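Local structure of oxidized polyvinyl alcohol hydrolase (Sphingopyxis, 3WLA) at residues 28-34 against 133-137; 9-13 against 142-147; 235-239 against 331-335. The protein hydrolyses beta-diketones such as 4,6-nonanedione, and also hydrolyses oxidized polyvinyl alcohol in the second step of polyvinyl alcohol degradation. One frame throughout, in Å; residues are numbered along the deposited sequence.

Contact 1: residues 28-34 against 133-137; sequences SDGKKRA and DDVRF
Arg136 reaches the beta turn with NE, which donates to Asp29 OD2 over 2.8 Å in an almost straight bond (170°) lying in the guanidinium plane. Its NH2 holds Asp133 OD1 within the helix, and Asp130 takes NH1, which leaves each of the three guanidinium nitrogens with a carboxylate partner. This shared arginine, with Lys31, probably offsets the repulsion between two acids: Asp29 OD2 and Asp133 OD1 are both acceptors, yet only 3.1 Å apart. The extended Lys31 chain brings NZ to Asp133 OD2 at 2.7 Å, on the lone pair turned away from OD1. A water completes the network, accepting from Ser28 OG and donating to Asp29 OD2 and to the backbone Asp133 O. Deeper in, Arg33 bends at chi2 and chi3 (-59° and -60°), laying its chain across the Phe137 ring. Its CB stands over the ring face, 3.7 Å from the centroid, a CH-pi contact. NH1 and NH2 then grip the single oxygen Asp134 OD1, at 2.9 Å and 3.0 Å respectively. NH2 also bonds Val86 O, and Asp134 OD2 accepts from Asn115 N, so the buried charges are matched. A type I' turn, Ser28 to Lys31, joining the antiparallel strands 21-28 and 31-38 is thus tied by a salt-bridge network to the start of helix 133-145, at one edge of the alpha/beta-hydrolase sheet.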
# COMPACT_ATOMS: atom_id res chain seq x y z
N SER A 28 19.24 2.65 6.19
CA SER A 28 18.04 2.32 6.95
C SER A 28 18.11 0.88 7.45
O SER A 28 18.15 -0.06 6.67
CB SER A 28 16.78 2.56 6.07
OG SER A 28 15.59 2.52 6.84
N ASP A 29 18.13 0.73 8.77
CA ASP A 29 18.24 -0.58 9.41
C ASP A 29 19.47 -1.31 8.87
O ASP A 29 19.47 -2.53 8.74
CB ASP A 29 16.97 -1.43 9.20
CG ASP A 29 15.93 -1.14 10.23
OD1 ASP A 29 16.22 -1.34 11.42
OD2 ASP A 29 14.82 -0.69 9.89
N GLY A 30 20.49 -0.53 8.52
CA GLY A 30 21.73 -1.08 8.04
C GLY A 30 21.78 -1.46 6.60
O GLY A 30 22.73 -2.10 6.16
N LYS A 31 20.78 -1.06 5.82
CA LYS A 31 20.82 -1.41 4.41
C LYS A 31 20.96 -0.12 3.60
O LYS A 31 20.70 0.96 4.11
CB LYS A 31 19.52 -2.15 4.01
CG LYS A 31 19.33 -3.51 4.72
CD LYS A 31 17.89 -4.04 4.57
CE LYS A 31 17.88 -5.52 4.91
NZ LYS A 31 16.60 -5.92 5.39
N LYS A 32 21.35 -0.24 2.34
CA LYS A 32 21.45 0.91 1.46
C LYS A 32 20.15 0.94 0.61
O LYS A 32 19.94 0.10 -0.25
CB LYS A 32 22.69 0.80 0.57
CG LYS A 32 24.03 0.99 1.39
CD LYS A 32 25.27 0.89 0.51
CE LYS A 32 26.55 0.71 1.34
NZ LYS A 32 27.67 0.01 0.58
N ARG A 33 19.32 1.95 0.84
CA ARG A 33 18.03 2.02 0.14
C ARG A 33 17.98 3.16 -0.87
O ARG A 33 18.77 4.11 -0.82
CB ARG A 33 16.90 2.14 1.16
CG ARG A 33 16.86 1.02 2.23
CD ARG A 33 16.71 -0.39 1.60
NE ARG A 33 15.47 -0.52 0.81
CZ ARG A 33 14.30 -0.90 1.33
NH1 ARG A 33 14.17 -1.19 2.63
NH2 ARG A 33 13.25 -1.06 0.54
N ALA A 34 17.05 3.03 -1.82
CA ALA A 34 16.90 3.99 -2.89
C ALA A 34 15.43 4.39 -3.08
O ALA A 34 14.51 3.63 -2.72
CB ALA A 34 17.47 3.38 -4.19
N ASP A 133 11.68 -3.99 8.31
CA ASP A 133 12.53 -2.96 7.72
C ASP A 133 11.86 -2.05 6.69
O ASP A 133 12.20 -0.87 6.57
CB ASP A 133 13.75 -3.59 7.05
CG ASP A 133 14.79 -4.04 8.05
OD1 ASP A 133 14.64 -3.70 9.26
OD2 ASP A 133 15.74 -4.70 7.61
N ASP A 134 10.92 -2.60 5.91
CA ASP A 134 10.29 -1.74 4.92
C ASP A 134 9.34 -0.74 5.54
O ASP A 134 9.26 0.42 5.10
CB ASP A 134 9.59 -2.58 3.84
CG ASP A 134 10.57 -3.16 2.85
OD1 ASP A 134 11.64 -2.55 2.64
OD2 ASP A 134 10.28 -4.22 2.25
N VAL A 135 8.60 -1.14 6.55
CA VAL A 135 7.72 -0.15 7.16
C VAL A 135 8.55 1.04 7.70
O VAL A 135 8.14 2.19 7.58
CB VAL A 135 6.89 -0.74 8.32
CG1 VAL A 135 6.17 0.40 9.08
CG2 VAL A 135 5.84 -1.73 7.79
N ARG A 136 9.73 0.75 8.26
CA ARG A 136 10.56 1.80 8.84
C ARG A 136 11.22 2.67 7.78
O ARG A 136 11.36 3.88 7.95
CB ARG A 136 11.61 1.19 9.78
CG ARG A 136 11.00 0.81 11.16
CD ARG A 136 12.00 0.14 12.10
NE ARG A 136 12.59 -1.10 11.59
CZ ARG A 136 12.18 -2.32 11.97
NH1 ARG A 136 11.17 -2.47 12.85
NH2 ARG A 136 12.80 -3.38 11.48
N PHE A 137 11.63 2.03 6.70
CA PHE A 137 12.24 2.74 5.60
C PHE A 137 11.27 3.77 5.02
O PHE A 137 11.64 4.98 4.86
CB PHE A 137 12.65 1.78 4.50
CG PHE A 137 13.07 2.47 3.23
CD1 PHE A 137 14.00 3.52 3.27
CD2 PHE A 137 12.55 2.08 1.98
CE1 PHE A 137 14.43 4.17 2.11
CE2 PHE A 137 12.97 2.73 0.80
CZ PHE A 137 13.92 3.78 0.87
O HOH W 1 14.45 0.09 7.26

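Contact 2: residues 9-13 against 142-147; sequences EWACP and VRCVGT
Cys12 SG stands beside its own backbone N (chi1 -76°) while Cys144 SG is turned anti to its N (chi1 176°), and the two sulfurs meet in a disulfide with a chi3 of 91°. This cross-link staples the N-terminal loop, ahead of strand 21-28, to the last turn of helix 133-145 in the alpha/beta-hydrolase fold. Along the loop, Ala11 N donates to Arg143 O at 3.3 Å, approaching from above the carbonyl plane. Ala11 O lies 3.1 Å from Cys144 CA in a CA-H...O contact. Trp10 presents the CE3 edge of its indole to Arg143 O, and CE3 is also 3.4 Å from Gly146 CA, close packing that leaves little room beside Gly146. Thr147 packs CG2 against the Ala11 backbone, and its OG1 donates to Cys144 O, an oxygen that accepts from Thr147 N as well. Glu9 folds back at chi2, while the Arg143 chain runs extended from CG to NE. Their carboxylate and guanidinium planes are nearly coplanar, and a water bridges Glu9 OE1 to Arg143 NH2. Glu139 takes Arg143 NE from the same helix. Arg143 NH1 is left with two acceptors of one residue: Glu9 O on a lone pair in the carbonyl plane at 2.8 Å, and, in a salt bridge, Glu9 OE1 on its anti lone pair at 2.7 Å.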
# COMPACT_ATOMS: atom_id res chain seq x y z
N GLU A 9 9.57 17.15 12.92
CA GLU A 9 9.06 15.95 12.26
C GLU A 9 10.02 15.53 11.15
O GLU A 9 10.05 14.35 10.75
CB GLU A 9 7.66 16.20 11.67
CG GLU A 9 6.56 16.45 12.69
CD GLU A 9 6.04 15.18 13.38
OE1 GLU A 9 6.62 14.08 13.26
OE2 GLU A 9 5.01 15.29 14.08
N TRP A 10 10.85 16.48 10.71
CA TRP A 10 11.75 16.24 9.59
C TRP A 10 13.23 16.10 9.91
O TRP A 10 13.80 16.92 10.62
CB TRP A 10 11.52 17.36 8.57
CG TRP A 10 10.07 17.71 8.50
CD1 TRP A 10 9.45 18.77 9.12
CD2 TRP A 10 9.02 16.92 7.93
NE1 TRP A 10 8.07 18.68 8.98
CE2 TRP A 10 7.78 17.55 8.25
CE3 TRP A 10 9.00 15.72 7.18
CZ2 TRP A 10 6.54 17.02 7.85
CZ3 TRP A 10 7.74 15.19 6.78
CH2 TRP A 10 6.54 15.84 7.12
N ALA A 11 13.85 15.04 9.39
CA ALA A 11 15.27 14.79 9.63
C ALA A 11 15.82 13.76 8.64
O ALA A 11 15.07 12.93 8.10
CB ALA A 11 15.49 14.29 11.06
N CYS A 12 17.12 13.83 8.39
CA CYS A 12 17.77 12.89 7.48
C CYS A 12 18.82 12.11 8.22
O CYS A 12 19.26 12.52 9.28
CB CYS A 12 18.42 13.61 6.27
SG CYS A 12 17.21 14.17 5.00
N PRO A 13 19.18 10.91 7.72
CA PRO A 13 20.21 10.19 8.45
C PRO A 13 21.56 10.87 8.16
O PRO A 13 21.74 11.51 7.10
CB PRO A 13 20.13 8.78 7.87
CG PRO A 13 19.53 9.00 6.52
CD PRO A 13 18.47 10.01 6.81
N VAL A 142 10.20 9.48 3.90
CA VAL A 142 9.34 10.65 3.82
C VAL A 142 9.86 11.68 4.81
O VAL A 142 10.02 12.84 4.43
CB VAL A 142 7.88 10.32 4.11
CG1 VAL A 142 7.05 11.60 4.14
CG2 VAL A 142 7.33 9.38 2.98
N ARG A 143 10.12 11.28 6.05
CA ARG A 143 10.65 12.26 7.02
C ARG A 143 11.90 12.97 6.49
O ARG A 143 12.09 14.17 6.74
CB ARG A 143 10.97 11.58 8.35
CG ARG A 143 9.79 11.43 9.26
CD ARG A 143 10.25 10.85 10.58
NE ARG A 143 9.10 10.37 11.35
CZ ARG A 143 8.20 11.15 11.93
NH1 ARG A 143 8.30 12.47 11.86
NH2 ARG A 143 7.18 10.60 12.57
N CYS A 144 12.74 12.28 5.72
CA CYS A 144 13.95 12.90 5.19
C CYS A 144 13.66 13.87 4.03
O CYS A 144 14.21 14.97 4.01
CB CYS A 144 14.97 11.85 4.73
SG CYS A 144 16.49 12.50 3.91
N VAL A 145 12.80 13.49 3.09
CA VAL A 145 12.50 14.40 1.98
C VAL A 145 11.96 15.71 2.56
O VAL A 145 12.24 16.81 2.05
CB VAL A 145 11.45 13.77 1.02
CG1 VAL A 145 11.01 14.78 -0.02
CG2 VAL A 145 12.05 12.57 0.32
N GLY A 146 11.19 15.58 3.64
CA GLY A 146 10.60 16.71 4.33
C GLY A 146 11.60 17.75 4.86
O GLY A 146 11.19 18.79 5.39
N THR A 147 12.91 17.50 4.74
CA THR A 147 13.88 18.49 5.22
C THR A 147 14.27 19.42 4.08
O THR A 147 14.82 20.48 4.31
CB THR A 147 15.19 17.86 5.78
OG1 THR A 147 15.86 17.15 4.73
CG2 THR A 147 14.91 16.93 6.96
O HOH W 2 5.21 12.23 14.38

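Contact 3: residues 235-239 against 331-335; sequences ITVWG and FTDHY
The end of strand 232-238 and the irregular C-terminal segment 331-335 stay well apart, with Trp238 CA and His334 CA 9.2 Å from each other, so the contact is made almost wholly by side chains. Trp238, its CG anti to the backbone N (chi1 173°), carries the indole out from the strand and beneath the His334 imidazole. The six-membered ring of Trp238 and the His334 ring have centroids 3.9 Å apart and planes inclined by 37°. The other face of the imidazole meets Phe331 CB, so the ring lies between the indole and that methylene. Its rotation is fixed at the edge: ND1 donates to Asp333 OD1 at 2.6 Å, in the imidazole plane, and NE2 is hydrogen-bonded to Thr261 OG1. Asp333 OD2 is in turn bound by Ser280 OG. Two residues earlier in the strand, Thr236 CG2 touches the rim of the Phe331 ring in its plane, 3.6 Å from Phe331 CE2, while Thr236 OG1 is hydrogen-bonded to His276 NE2. With an alanine in place of Trp238, the gap left beneath His334 would probably uncover one face of the imidazole. Phe331 N bonds Ser265 OG, a probable charge-relay serine. The tail thus closes over the end of strand 232-238, toward the 325-328 side of the alpha/beta-hydrolase sheet, where Trp238 touches residues of a probable Ser162-His285-Asp243 triad, its side chain about 12 Å from that of Ser162.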
# COMPACT_ATOMS: atom_id res chain seq x y z
N ILE A 235 -8.47 3.87 0.94
CA ILE A 235 -9.22 3.52 -0.27
C ILE A 235 -8.70 2.18 -0.75
O ILE A 235 -7.57 2.08 -1.23
CB ILE A 235 -9.02 4.58 -1.38
CG1 ILE A 235 -9.57 5.93 -0.91
CG2 ILE A 235 -9.69 4.12 -2.65
CD1 ILE A 235 -9.27 7.06 -1.81
N THR A 236 -9.51 1.13 -0.62
CA THR A 236 -9.10 -0.22 -1.05
C THR A 236 -9.63 -0.37 -2.46
O THR A 236 -10.79 -0.03 -2.72
CB THR A 236 -9.71 -1.33 -0.16
OG1 THR A 236 -9.14 -1.26 1.13
CG2 THR A 236 -9.37 -2.71 -0.73
N VAL A 237 -8.80 -0.87 -3.38
CA VAL A 237 -9.26 -1.02 -4.75
C VAL A 237 -9.17 -2.51 -5.16
O VAL A 237 -8.14 -3.16 -4.96
CB VAL A 237 -8.43 -0.13 -5.72
CG1 VAL A 237 -8.83 -0.40 -7.13
CG2 VAL A 237 -8.60 1.35 -5.40
N TRP A 238 -10.28 -3.04 -5.70
CA TRP A 238 -10.38 -4.40 -6.20
C TRP A 238 -10.57 -4.29 -7.72
O TRP A 238 -11.38 -3.46 -8.18
CB TRP A 238 -11.60 -5.09 -5.61
CG TRP A 238 -11.89 -6.44 -6.17
CD1 TRP A 238 -11.08 -7.54 -6.16
CD2 TRP A 238 -13.17 -6.89 -6.66
NE1 TRP A 238 -11.78 -8.67 -6.59
CE2 TRP A 238 -13.05 -8.29 -6.90
CE3 TRP A 238 -14.40 -6.25 -6.91
CZ2 TRP A 238 -14.12 -9.07 -7.37
CZ3 TRP A 238 -15.47 -7.01 -7.38
CH2 TRP A 238 -15.32 -8.42 -7.60
N GLY A 239 -9.89 -5.13 -8.49
CA GLY A 239 -10.00 -5.01 -9.96
C GLY A 239 -11.05 -5.91 -10.63
O GLY A 239 -11.00 -6.14 -11.85
N PHE A 331 -16.75 -3.87 1.39
CA PHE A 331 -17.30 -4.25 0.09
C PHE A 331 -18.62 -5.05 0.30
O PHE A 331 -18.71 -5.90 1.18
CB PHE A 331 -16.31 -5.13 -0.68
CG PHE A 331 -15.17 -4.36 -1.30
CD1 PHE A 331 -15.36 -3.62 -2.44
CD2 PHE A 331 -13.90 -4.37 -0.71
CE1 PHE A 331 -14.29 -2.90 -3.01
CE2 PHE A 331 -12.83 -3.67 -1.26
CZ PHE A 331 -13.02 -2.92 -2.42
N THR A 332 -19.61 -4.79 -0.55
CA THR A 332 -20.87 -5.53 -0.50
C THR A 332 -21.02 -6.24 -1.84
O THR A 332 -21.88 -7.12 -2.01
CB THR A 332 -22.09 -4.61 -0.27
OG1 THR A 332 -22.19 -3.68 -1.35
CG2 THR A 332 -21.92 -3.84 1.04
N ASP A 333 -20.11 -5.93 -2.78
CA ASP A 333 -20.16 -6.57 -4.09
C ASP A 333 -19.25 -7.78 -4.37
O ASP A 333 -19.21 -8.27 -5.51
CB ASP A 333 -19.96 -5.53 -5.18
CG ASP A 333 -18.47 -5.07 -5.31
OD1 ASP A 333 -17.65 -5.48 -4.45
OD2 ASP A 333 -18.18 -4.30 -6.25
N HIS A 334 -18.53 -8.28 -3.37
CA HIS A 334 -17.65 -9.43 -3.57
C HIS A 334 -18.36 -10.79 -3.38
O HIS A 334 -18.08 -11.76 -4.12
CB HIS A 334 -16.45 -9.36 -2.62
CG HIS A 334 -15.46 -8.29 -2.96
ND1 HIS A 334 -15.81 -7.12 -3.61
CD2 HIS A 334 -14.12 -8.21 -2.75
CE1 HIS A 334 -14.73 -6.37 -3.79
NE2 HIS A 334 -13.70 -7.01 -3.27
N TYR A 335 -19.24 -10.89 -2.37
CA TYR A 335 -19.97 -12.13 -2.10
C TYR A 335 -21.51 -11.97 -2.08
O TYR A 335 -22.05 -10.88 -1.83
CB TYR A 335 -19.48 -12.75 -0.79
CG TYR A 335 -17.98 -13.05 -0.80
CD1 TYR A 335 -17.50 -14.30 -1.20
CD2 TYR A 335 -17.05 -12.07 -0.41
CE1 TYR A 335 -16.11 -14.59 -1.23
CE2 TYR A 335 -15.66 -12.36 -0.44
CZ TYR A 335 -15.21 -13.62 -0.85
OH TYR A 335 -13.87 -13.90 -0.88

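Overall arrangement
Contacts 1 and 2 share helix 133-145, one at its first turn and the other at its last, so the N-terminal segment and the hairpin of the first two strands are both fastened to one helix; their centres are 14 Å and nearest atoms about 5 Å apart. Along the chain contact 1 is nested inside the loop closed by contact 2. Contact 3 follows in series and lies on the opposite side of the chain's centre, its centre 32 Å from that of contact 1 and 35 Å from that of contact 2. Contacts 1 and 3 reach the same mixed sheet, through strands 31-38 and 232-238. The two chain ends are thus secured at far sides of one alpha/beta-hydrolase monomer.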